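Local coordinates for 389aa long hypothetical nucleolar protein (Pyrococcus horikoshii, PDB 5ZVE) that methylates carbon 5 of cytosine 72 in several tRNAs, using S-adenosyl-L-methionine as the methyl donor, at residues 31-40 with 64-75; 173-181 with 239-247. All blocks are in the same frame, centred on the assembly; numbering follows the deposited sequence.

How the contacts relate
Contact 1 comes first along the chain: after the N-terminal helices, strand 35-40 leads through helix 47-56 and returns as strand 70-74, closing a loop of 23 residues. The chain then builds the PUA domain before it reaches contact 2, where residues 173-181 meet the end of helix 232-245, with 57 residues between the two segments. The contacts therefore follow in series, neither enclosing nor crossing the other. They join in space through one antiparallel sheet, in which strand 179-181 lies beside strand 35-40 and Arg39 N comes 2.7 Å from Tyr180 O. Together they tie the ferredoxin-like region to the Rossmann-like methyltransferase part near the cofactor.

Contact 1: residues 31-40 with 64-75; sequences EPVEHYYIRV and SPYLPEGLYFVR
Strands 35-40 and 70-74 pair antiparallel, with Tyr36-Phe73 and Ile38-Leu71 as hydrogen-bonded pairs, and the ladder runs on to Val40 N and Glu69 O, 2.8 Å apart. On the face carrying His35, Tyr37 and Tyr72, three rings gather. The His35 and Tyr37 rings both lie on one side of the Tyr72 ring plane, and all three side chains point the same way. Tyr72 CB sits over the centre of the Tyr37 ring, 3.4 Å from its centroid. With CG between the backbone N and carbonyl carbon (chi1 69°), the Tyr72 ring comes alongside His35 in an offset stack, centroids 4.2 Å apart and planes at 14°, whereas the Tyr37 and Tyr72 planes are inclined at 40°. A water joins Tyr37 OH to Ser64 OG, the acceptor of an ST turn.

These are two adjacent strands of the antiparallel sheet in the ferredoxin-like region. Its other face brings Ile38 CD1 to the edge of the Phe73 ring, 3.9 Å from CE1, while Leu71 CD1 meets Val40 CG2; helix 47-56 covers Val40, Leu71 and Phe73.

Just past strand 70-74, Arg75 bends at chi2 and chi3 toward the residues ahead of strand 35-40: its NH2 reaches Pro32 O at 2.7 Å, in the carbonyl plane, and bridges to Glu31 OE1 at 2.9 Å. Glu34 lays CG over one guanidinium face; its carboxylate interacts with Arg75 through charge alone and also pairs with Arg282.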
loop_
_atom_site.group_PDB
_atom_site.type_symbol
_atom_site.label_atom_id
_atom_site.label_comp_id
_atom_site.label_asym_id
_atom_site.label_seq_id
_atom_site.Cartn_x
_atom_site.Cartn_y
_atom_site.Cartn_z
ATOM N N GLU A 31 2.229 -13.552 1.663
ATOM C CA GLU A 31 3.116 -13.433 0.509
ATOM C C GLU A 31 3.042 -12.042 -0.123
ATOM O O GLU A 31 2.035 -11.344 0.022
ATOM C CB GLU A 31 2.763 -14.489 -0.544
ATOM C CG GLU A 31 2.590 -15.905 -0.015
ATOM C CD GLU A 31 2.141 -16.870 -1.102
ATOM O OE1 GLU A 31 1.886 -16.414 -2.237
ATOM O OE2 GLU A 31 2.036 -18.083 -0.822
ATOM N N PRO A 32 4.113 -11.633 -0.824
ATOM C CA PRO A 32 4.063 -10.372 -1.572
ATOM C C PRO A 32 3.041 -10.459 -2.698
ATOM O O PRO A 32 2.676 -11.565 -3.101
ATOM C CB PRO A 32 5.487 -10.223 -2.127
ATOM C CG PRO A 32 6.329 -11.177 -1.323
ATOM C CD PRO A 32 5.420 -12.297 -0.945
ATOM N N VAL A 33 2.588 -9.315 -3.198
ATOM C CA VAL A 33 1.614 -9.320 -4.279
ATOM C C VAL A 33 2.215 -10.038 -5.480
ATOM O O VAL A 33 3.425 -9.960 -5.724
ATOM C CB VAL A 33 1.164 -7.894 -4.667
ATOM C CG1 VAL A 33 0.512 -7.204 -3.465
ATOM C CG2 VAL A 33 2.326 -7.073 -5.202
ATOM N N GLU A 34 1.375 -10.784 -6.192
ATOM C CA GLU A 34 1.821 -11.540 -7.356
ATOM C C GLU A 34 2.101 -10.600 -8.521
ATOM O O GLU A 34 3.010 -10.838 -9.322
ATOM C CB GLU A 34 0.777 -12.590 -7.752
ATOM C CG GLU A 34 0.563 -13.700 -6.722
ATOM C CD GLU A 34 -0.302 -13.282 -5.532
ATOM O OE1 GLU A 34 -0.732 -12.112 -5.464
ATOM O OE2 GLU A 34 -0.555 -14.137 -4.661
ATOM N N HIS A 35 1.306 -9.538 -8.613
ATOM C CA HIS A 35 1.490 -8.515 -9.636
ATOM C C HIS A 35 1.881 -7.194 -8.984
ATOM O O HIS A 35 1.076 -6.567 -8.284
ATOM C CB HIS A 35 0.224 -8.336 -10.478
ATOM C CG HIS A 35 -0.043 -9.466 -11.425
ATOM N ND1 HIS A 35 -1.099 -9.464 -12.307
ATOM C CD2 HIS A 35 0.605 -10.643 -11.613
ATOM C CE1 HIS A 35 -1.085 -10.583 -13.014
ATOM N NE2 HIS A 35 -0.064 -11.316 -12.608
ATOM N N TYR A 36 3.116 -6.770 -9.220
ATOM C CA TYR A 36 3.646 -5.571 -8.584
ATOM C C TYR A 36 3.457 -4.369 -9.498
ATOM O O TYR A 36 4.132 -4.246 -10.530
ATOM C CB TYR A 36 5.124 -5.759 -8.236
ATOM C CG TYR A 36 5.719 -4.624 -7.439
ATOM C CD1 TYR A 36 5.248 -4.324 -6.165
ATOM C CD2 TYR A 36 6.748 -3.853 -7.955
ATOM C CE1 TYR A 36 5.792 -3.289 -5.429
ATOM C CE2 TYR A 36 7.296 -2.812 -7.227
ATOM C CZ TYR A 36 6.815 -2.536 -5.967
ATOM O OH TYR A 36 7.361 -1.503 -5.242
ATOM N N TYR A 37 2.536 -3.487 -9.115
ATOM C CA TYR A 37 2.097 -2.395 -9.985
ATOM C C TYR A 37 2.856 -1.090 -9.737
ATOM O O TYR A 37 3.309 -0.811 -8.626
ATOM C CB TYR A 37 0.598 -2.143 -9.807
ATOM C CG TYR A 37 -0.298 -2.980 -10.696
ATOM C CD1 TYR A 37 -0.722 -4.244 -10.301
ATOM C CD2 TYR A 37 -0.725 -2.502 -11.928
ATOM C CE1 TYR A 37 -1.544 -5.010 -11.114
ATOM C CE2 TYR A 37 -1.547 -3.261 -12.747
ATOM C CZ TYR A 37 -1.954 -4.511 -12.334
ATOM O OH TYR A 37 -2.768 -5.264 -13.148
ATOM N N ILE A 38 2.998 -0.302 -10.794
ATOM C CA ILE A 38 3.511 1.054 -10.690
ATOM C C ILE A 38 2.603 1.977 -11.481
ATOM O O ILE A 38 1.921 1.536 -12.408
ATOM C CB ILE A 38 4.947 1.179 -11.222
ATOM C CG1 ILE A 38 4.979 0.886 -12.731
ATOM C CG2 ILE A 38 5.880 0.255 -10.460
ATOM C CD1 ILE A 38 6.343 1.030 -13.365
ATOM N N ARG A 39 2.582 3.254 -11.121
ATOM C CA ARG A 39 1.816 4.209 -11.905
ATOM C C ARG A 39 2.719 4.973 -12.854
ATOM O O ARG A 39 3.721 5.543 -12.442
ATOM C CB ARG A 39 1.061 5.191 -11.004
ATOM C CG ARG A 39 0.151 6.134 -11.788
ATOM C CD ARG A 39 -0.571 7.134 -10.902
ATOM N NE ARG A 39 0.281 8.246 -10.484
ATOM C CZ ARG A 39 0.652 8.491 -9.231
ATOM N NH1 ARG A 39 0.234 7.709 -8.244
ATOM N NH2 ARG A 39 1.433 9.530 -8.963
ATOM N N VAL A 40 2.364 4.975 -14.130
ATOM C CA VAL A 40 3.060 5.813 -15.094
ATOM C C VAL A 40 2.709 7.272 -14.841
ATOM O O VAL A 40 1.537 7.644 -14.860
ATOM C CB VAL A 40 2.695 5.449 -16.546
ATOM C CG1 VAL A 40 3.484 6.305 -17.514
ATOM C CG2 VAL A 40 2.928 3.972 -16.799
ATOM N N SER A 64 -1.575 -2.880 -18.087
ATOM C CA SER A 64 -2.922 -3.160 -17.619
ATOM C C SER A 64 -3.925 -2.743 -18.691
ATOM O O SER A 64 -3.822 -1.653 -19.251
ATOM C CB SER A 64 -3.204 -2.444 -16.296
ATOM O OG SER A 64 -4.597 -2.362 -16.045
ATOM N N PRO A 65 -4.885 -3.628 -19.003
ATOM C CA PRO A 65 -5.956 -3.322 -19.957
ATOM C C PRO A 65 -7.080 -2.489 -19.337
ATOM O O PRO A 65 -7.983 -2.054 -20.049
ATOM C CB PRO A 65 -6.455 -4.709 -20.371
ATOM C CG PRO A 65 -6.201 -5.560 -19.170
ATOM C CD PRO A 65 -4.941 -5.027 -18.536
ATOM N N TYR A 66 -7.023 -2.277 -18.028
ATOM C CA TYR A 66 -8.039 -1.493 -17.327
ATOM C C TYR A 66 -7.551 -0.087 -16.967
ATOM O O TYR A 66 -8.321 0.870 -16.970
ATOM C CB TYR A 66 -8.485 -2.212 -16.059
ATOM C CG TYR A 66 -9.317 -3.453 -16.284
ATOM C CD1 TYR A 66 -10.583 -3.368 -16.851
ATOM C CD2 TYR A 66 -8.863 -4.704 -15.878
ATOM C CE1 TYR A 66 -11.361 -4.497 -17.042
ATOM C CE2 TYR A 66 -9.637 -5.839 -16.063
ATOM C CZ TYR A 66 -10.884 -5.727 -16.642
ATOM O OH TYR A 66 -11.669 -6.842 -16.830
ATOM N N LEU A 67 -6.269 0.025 -16.644
ATOM C CA LEU A 67 -5.668 1.313 -16.319
ATOM C C LEU A 67 -4.577 1.659 -17.319
ATOM O O LEU A 67 -3.483 1.093 -17.260
ATOM C CB LEU A 67 -5.079 1.307 -14.910
ATOM C CG LEU A 67 -6.015 1.238 -13.706
ATOM C CD1 LEU A 67 -5.176 1.025 -12.486
ATOM C CD2 LEU A 67 -6.809 2.518 -13.573
ATOM N N PRO A 68 -4.870 2.586 -18.243
ATOM C CA PRO A 68 -3.874 3.028 -19.227
ATOM C C PRO A 68 -2.599 3.571 -18.575
ATOM O O PRO A 68 -1.567 3.640 -19.236
ATOM C CB PRO A 68 -4.606 4.127 -20.017
ATOM C CG PRO A 68 -5.830 4.449 -19.232
ATOM C CD PRO A 68 -6.177 3.233 -18.445
ATOM N N GLU A 69 -2.661 3.940 -17.300
ATOM C CA GLU A 69 -1.454 4.382 -16.610
ATOM C C GLU A 69 -0.847 3.264 -15.764
ATOM O O GLU A 69 0.091 3.498 -14.997
ATOM C CB GLU A 69 -1.744 5.608 -15.736
ATOM C CG GLU A 69 -2.704 5.361 -14.574
ATOM C CD GLU A 69 -4.159 5.548 -14.965
ATOM O OE1 GLU A 69 -4.626 4.857 -15.897
ATOM O OE2 GLU A 69 -4.835 6.388 -14.335
ATOM N N GLY A 70 -1.367 2.047 -15.896
ATOM C CA GLY A 70 -0.895 0.940 -15.081
ATOM C C GLY A 70 0.119 0.011 -15.737
ATOM O O GLY A 70 -0.089 -0.463 -16.852
ATOM N N LEU A 71 1.210 -0.264 -15.026
ATOM C CA LEU A 71 2.176 -1.281 -15.434
ATOM C C LEU A 71 2.448 -2.178 -14.250
ATOM O O LEU A 71 2.476 -1.705 -13.116
ATOM C CB LEU A 71 3.488 -0.663 -15.921
ATOM C CG LEU A 71 3.529 0.006 -17.295
ATOM C CD1 LEU A 71 4.859 0.693 -17.499
ATOM C CD2 LEU A 71 3.282 -1.008 -18.382
ATOM N N TYR A 72 2.659 -3.466 -14.493
ATOM C CA TYR A 72 2.977 -4.352 -13.386
ATOM C C TYR A 72 4.080 -5.343 -13.730
ATOM O O TYR A 72 4.327 -5.651 -14.898
ATOM C CB TYR A 72 1.715 -5.089 -12.905
ATOM C CG TYR A 72 1.160 -6.109 -13.871
ATOM C CD1 TYR A 72 1.609 -7.425 -13.850
ATOM C CD2 TYR A 72 0.178 -5.763 -14.796
ATOM C CE1 TYR A 72 1.107 -8.364 -14.728
ATOM C CE2 TYR A 72 -0.329 -6.699 -15.682
ATOM C CZ TYR A 72 0.141 -7.998 -15.643
ATOM O OH TYR A 72 -0.349 -8.942 -16.514
ATOM N N PHE A 73 4.751 -5.822 -12.692
ATOM C CA PHE A 73 5.799 -6.814 -12.844
ATOM C C PHE A 73 5.358 -8.102 -12.179
ATOM O O PHE A 73 4.743 -8.080 -11.111
ATOM C CB PHE A 73 7.114 -6.322 -12.237
ATOM C CG PHE A 73 7.573 -4.995 -12.773
ATOM C CD1 PHE A 73 7.094 -3.810 -12.241
ATOM C CD2 PHE A 73 8.482 -4.937 -13.820
ATOM C CE1 PHE A 73 7.516 -2.591 -12.738
ATOM C CE2 PHE A 73 8.908 -3.724 -14.320
ATOM C CZ PHE A 73 8.422 -2.547 -13.781
ATOM N N VAL A 74 5.642 -9.223 -12.823
ATOM C CA VAL A 74 5.246 -10.503 -12.268
ATOM C C VAL A 74 6.249 -10.905 -11.191
ATOM O O VAL A 74 7.465 -10.820 -11.385
ATOM C CB VAL A 74 5.153 -11.594 -13.352
ATOM C CG1 VAL A 74 4.792 -12.929 -12.727
ATOM C CG2 VAL A 74 4.111 -11.207 -14.399
ATOM N N ARG A 75 5.726 -11.360 -10.062
ATOM C CA ARG A 75 6.542 -11.750 -8.923
ATOM C C ARG A 75 7.211 -13.104 -9.157
ATOM O O ARG A 75 6.659 -13.967 -9.834
ATOM C CB ARG A 75 5.670 -11.778 -7.666
ATOM C CG ARG A 75 6.339 -12.325 -6.429
ATOM C CD ARG A 75 5.706 -13.648 -6.052
ATOM N NE ARG A 75 4.688 -13.499 -5.026
ATOM C CZ ARG A 75 3.791 -14.430 -4.718
ATOM N NH1 ARG A 75 3.767 -15.580 -5.375
ATOM N NH2 ARG A 75 2.915 -14.206 -3.748
HETATM O O HOH W 1 -4.890 -4.699 -14.514
#

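Contact 2: residues 173-181 with 239-247; sequences AFEKGYFYP and EENIKRLGV
Gly177, the positive-phi residue of the Schellman motif after helix 172-175, packs against the last turn of helix 232-245, its CA 4.3 Å from Leu245 CA and 3.2 Å from Arg244 O in a CA-H...O contact. Arg244 carries most of the side-chain contact. Its guanidinium lies flat on one face of Phe174, planes at 11°, as an off-centre cation-pi stack with Arg244 NH2 3.5 Å from Phe174 CZ. The bend at chi3 (64°) turns this group across the ring and leaves NE with a weak bond to Phe174 O. Within helix 232-245, Asn241 OD1 holds the group's rotation by taking NH1 on a lone pair at 3.1 Å, nearly straight at 173°. A water accepts from NH2 and donates to both Phe174 O and Phe179 O, and a second links Glu175 O with Arg244 O. Tyr180 presents its ring edge to Arg244 NH2, while Leu245 CD1 touches Tyr180 CD1 at 4.1 Å. Asn241 ND2 gives its main bond to Pro208 O of the S-adenosyl-L-methionine site. The contact thus sets the Schellman turn that ends helix 172-175, and an edge strand, against a helix of the Rossmann-like methyltransferase fold, beside the glycine-rich cofactor loop at Gly210.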
loop_
_atom_site.group_PDB
_atom_site.type_symbol
_atom_site.label_atom_id
_atom_site.label_comp_id
_atom_site.label_asym_id
_atom_site.label_seq_id
_atom_site.Cartn_x
_atom_site.Cartn_y
_atom_site.Cartn_z
ATOM N N ALA A 173 14.977 6.120 -14.136
ATOM C CA ALA A 173 13.579 6.377 -14.451
ATOM C C ALA A 173 12.798 6.810 -13.215
ATOM O O ALA A 173 11.907 7.652 -13.299
ATOM C CB ALA A 173 12.945 5.142 -15.073
ATOM N N PHE A 174 13.140 6.236 -12.068
ATOM C CA PHE A 174 12.506 6.628 -10.814
ATOM C C PHE A 174 12.942 8.029 -10.407
ATOM O O PHE A 174 12.128 8.841 -9.959
ATOM C CB PHE A 174 12.836 5.632 -9.703
ATOM C CG PHE A 174 12.207 5.974 -8.383
ATOM C CD1 PHE A 174 10.938 5.522 -8.069
ATOM C CD2 PHE A 174 12.882 6.753 -7.459
ATOM C CE1 PHE A 174 10.357 5.838 -6.855
ATOM C CE2 PHE A 174 12.307 7.073 -6.244
ATOM C CZ PHE A 174 11.043 6.614 -5.941
ATOM N N GLU A 175 14.239 8.294 -10.531
ATOM C CA GLU A 175 14.799 9.589 -10.165
ATOM C C GLU A 175 14.255 10.724 -11.033
ATOM O O GLU A 175 14.094 11.851 -10.565
ATOM C CB GLU A 175 16.327 9.538 -10.245
ATOM C CG GLU A 175 16.955 8.565 -9.247
ATOM C CD GLU A 175 18.439 8.329 -9.490
ATOM O OE1 GLU A 175 18.929 8.654 -10.594
ATOM O OE2 GLU A 175 19.117 7.816 -8.574
ATOM N N LYS A 176 13.953 10.422 -12.290
ATOM C CA LYS A 176 13.445 11.434 -13.208
ATOM C C LYS A 176 11.929 11.613 -13.075
ATOM O O LYS A 176 11.327 12.403 -13.801
ATOM C CB LYS A 176 13.824 11.082 -14.653
ATOM C CG LYS A 176 15.332 10.963 -14.866
ATOM C CD LYS A 176 15.751 11.294 -16.288
ATOM C CE LYS A 176 16.101 10.043 -17.078
ATOM N NZ LYS A 176 16.399 10.347 -18.513
ATOM N N GLY A 177 11.317 10.877 -12.151
ATOM C CA GLY A 177 9.905 11.046 -11.852
ATOM C C GLY A 177 8.974 10.426 -12.879
ATOM O O GLY A 177 7.835 10.870 -13.041
ATOM N N TYR A 178 9.446 9.390 -13.565
ATOM C CA TYR A 178 8.675 8.762 -14.634
ATOM C C TYR A 178 7.538 7.886 -14.114
ATOM O O TYR A 178 6.586 7.605 -14.841
ATOM C CB TYR A 178 9.589 7.923 -15.528
ATOM C CG TYR A 178 10.482 8.728 -16.446
ATOM C CD1 TYR A 178 10.235 10.074 -16.687
ATOM C CD2 TYR A 178 11.564 8.135 -17.086
ATOM C CE1 TYR A 178 11.047 10.810 -17.532
ATOM C CE2 TYR A 178 12.380 8.861 -17.935
ATOM C CZ TYR A 178 12.117 10.198 -18.154
ATOM O OH TYR A 178 12.928 10.925 -18.994
ATOM N N PHE A 179 7.635 7.450 -12.863
ATOM C CA PHE A 179 6.613 6.573 -12.301
ATOM C C PHE A 179 6.563 6.614 -10.780
ATOM O O PHE A 179 7.457 7.147 -10.121
ATOM C CB PHE A 179 6.824 5.124 -12.769
ATOM C CG PHE A 179 8.062 4.476 -12.217
ATOM C CD1 PHE A 179 8.032 3.801 -11.003
ATOM C CD2 PHE A 179 9.257 4.531 -12.917
ATOM C CE1 PHE A 179 9.176 3.203 -10.493
ATOM C CE2 PHE A 179 10.400 3.932 -12.413
ATOM C CZ PHE A 179 10.358 3.269 -11.201
ATOM N N TYR A 180 5.498 6.039 -10.233
ATOM C CA TYR A 180 5.301 5.980 -8.792
ATOM C C TYR A 180 4.720 4.622 -8.416
ATOM O O TYR A 180 3.605 4.287 -8.822
ATOM C CB TYR A 180 4.383 7.112 -8.330
ATOM C CG TYR A 180 4.223 7.200 -6.834
ATOM C CD1 TYR A 180 5.120 7.931 -6.068
ATOM C CD2 TYR A 180 3.178 6.553 -6.186
ATOM C CE1 TYR A 180 4.982 8.012 -4.697
ATOM C CE2 TYR A 180 3.035 6.629 -4.825
ATOM C CZ TYR A 180 3.938 7.360 -4.080
ATOM O OH TYR A 180 3.796 7.441 -2.716
ATOM N N PRO A 181 5.487 3.823 -7.663
ATOM C CA PRO A 181 5.011 2.501 -7.243
ATOM C C PRO A 181 3.741 2.626 -6.401
ATOM O O PRO A 181 3.716 3.386 -5.439
ATOM C CB PRO A 181 6.182 1.933 -6.427
ATOM C CG PRO A 181 7.075 3.093 -6.134
ATOM C CD PRO A 181 6.865 4.094 -7.222
ATOM N N GLU A 239 6.438 16.306 -0.073
ATOM C CA GLU A 239 7.047 17.430 -0.782
ATOM C C GLU A 239 8.083 16.949 -1.797
ATOM O O GLU A 239 8.153 17.458 -2.915
ATOM C CB GLU A 239 7.702 18.404 0.204
ATOM C CG GLU A 239 6.727 19.303 0.945
ATOM C CD GLU A 239 7.380 20.069 2.086
ATOM O OE1 GLU A 239 8.597 19.894 2.305
ATOM O OE2 GLU A 239 6.677 20.850 2.762
ATOM N N GLU A 240 8.884 15.968 -1.395
ATOM C CA GLU A 240 9.903 15.404 -2.271
ATOM C C GLU A 240 9.264 14.652 -3.431
ATOM O O GLU A 240 9.713 14.758 -4.572
ATOM C CB GLU A 240 10.827 14.468 -1.488
ATOM C CG GLU A 240 11.535 15.129 -0.314
ATOM C CD GLU A 240 12.251 14.129 0.577
ATOM O OE1 GLU A 240 12.559 13.013 0.104
ATOM O OE2 GLU A 240 12.505 14.459 1.753
ATOM N N ASN A 241 8.207 13.902 -3.130
ATOM C CA ASN A 241 7.464 13.173 -4.149
ATOM C C ASN A 241 6.852 14.104 -5.184
ATOM O O ASN A 241 6.872 13.814 -6.378
ATOM C CB ASN A 241 6.366 12.321 -3.510
ATOM C CG ASN A 241 6.919 11.137 -2.739
ATOM O OD1 ASN A 241 8.057 10.718 -2.949
ATOM N ND2 ASN A 241 6.106 10.588 -1.845
ATOM N N ILE A 242 6.318 15.226 -4.715
ATOM C CA ILE A 242 5.704 16.215 -5.587
ATOM C C ILE A 242 6.730 16.816 -6.546
ATOM O O ILE A 242 6.489 16.916 -7.755
ATOM C CB ILE A 242 5.041 17.334 -4.762
ATOM C CG1 ILE A 242 3.713 16.841 -4.181
ATOM C CG2 ILE A 242 4.796 18.558 -5.615
ATOM C CD1 ILE A 242 3.110 17.771 -3.147
ATOM N N LYS A 243 7.879 17.199 -6.001
ATOM C CA LYS A 243 8.952 17.780 -6.794
ATOM C C LYS A 243 9.487 16.812 -7.844
ATOM O O LYS A 243 9.708 17.187 -8.993
ATOM C CB LYS A 243 10.098 18.220 -5.886
ATOM C CG LYS A 243 11.261 18.830 -6.637
ATOM C CD LYS A 243 12.488 18.941 -5.756
ATOM C CE LYS A 243 13.584 19.720 -6.459
ATOM N NZ LYS A 243 14.763 19.950 -5.578
ATOM N N ARG A 244 9.690 15.566 -7.435
ATOM C CA ARG A 244 10.256 14.553 -8.313
ATOM C C ARG A 244 9.302 14.207 -9.459
ATOM O O ARG A 244 9.725 14.006 -10.598
ATOM C CB ARG A 244 10.605 13.300 -7.506
ATOM C CG ARG A 244 11.695 12.455 -8.131
ATOM C CD ARG A 244 11.943 11.169 -7.359
ATOM N NE ARG A 244 10.780 10.288 -7.376
ATOM C CZ ARG A 244 9.935 10.146 -6.363
ATOM N NH1 ARG A 244 10.130 10.817 -5.236
ATOM N NH2 ARG A 244 8.900 9.324 -6.476
ATOM N N LEU A 245 8.014 14.144 -9.148
ATOM C CA LEU A 245 7.003 13.791 -10.135
ATOM C C LEU A 245 6.618 14.972 -11.017
ATOM O O LEU A 245 5.917 14.804 -12.010
ATOM C CB LEU A 245 5.758 13.238 -9.438
ATOM C CG LEU A 245 5.895 11.861 -8.788
ATOM C CD1 LEU A 245 4.616 11.502 -8.056
ATOM C CD2 LEU A 245 6.221 10.810 -9.840
ATOM N N GLY A 246 7.082 16.165 -10.655
ATOM C CA GLY A 246 6.753 17.365 -11.405
ATOM C C GLY A 246 5.330 17.847 -11.180
ATOM O O GLY A 246 4.716 18.445 -12.066
ATOM N N VAL A 247 4.805 17.588 -9.987
ATOM C CA VAL A 247 3.444 17.987 -9.650
ATOM C C VAL A 247 3.397 19.458 -9.228
ATOM O O VAL A 247 4.093 19.872 -8.307
ATOM C CB VAL A 247 2.872 17.103 -8.528
ATOM C CG1 VAL A 247 1.532 17.636 -8.062
ATOM C CG2 VAL A 247 2.744 15.663 -9.010
HETATM O O HOH W 2 9.307 8.538 -9.004
HETATM O O HOH W 3 12.619 14.099 -11.072
HETATM O O HOH W 4 5.953 7.137 -1.290
#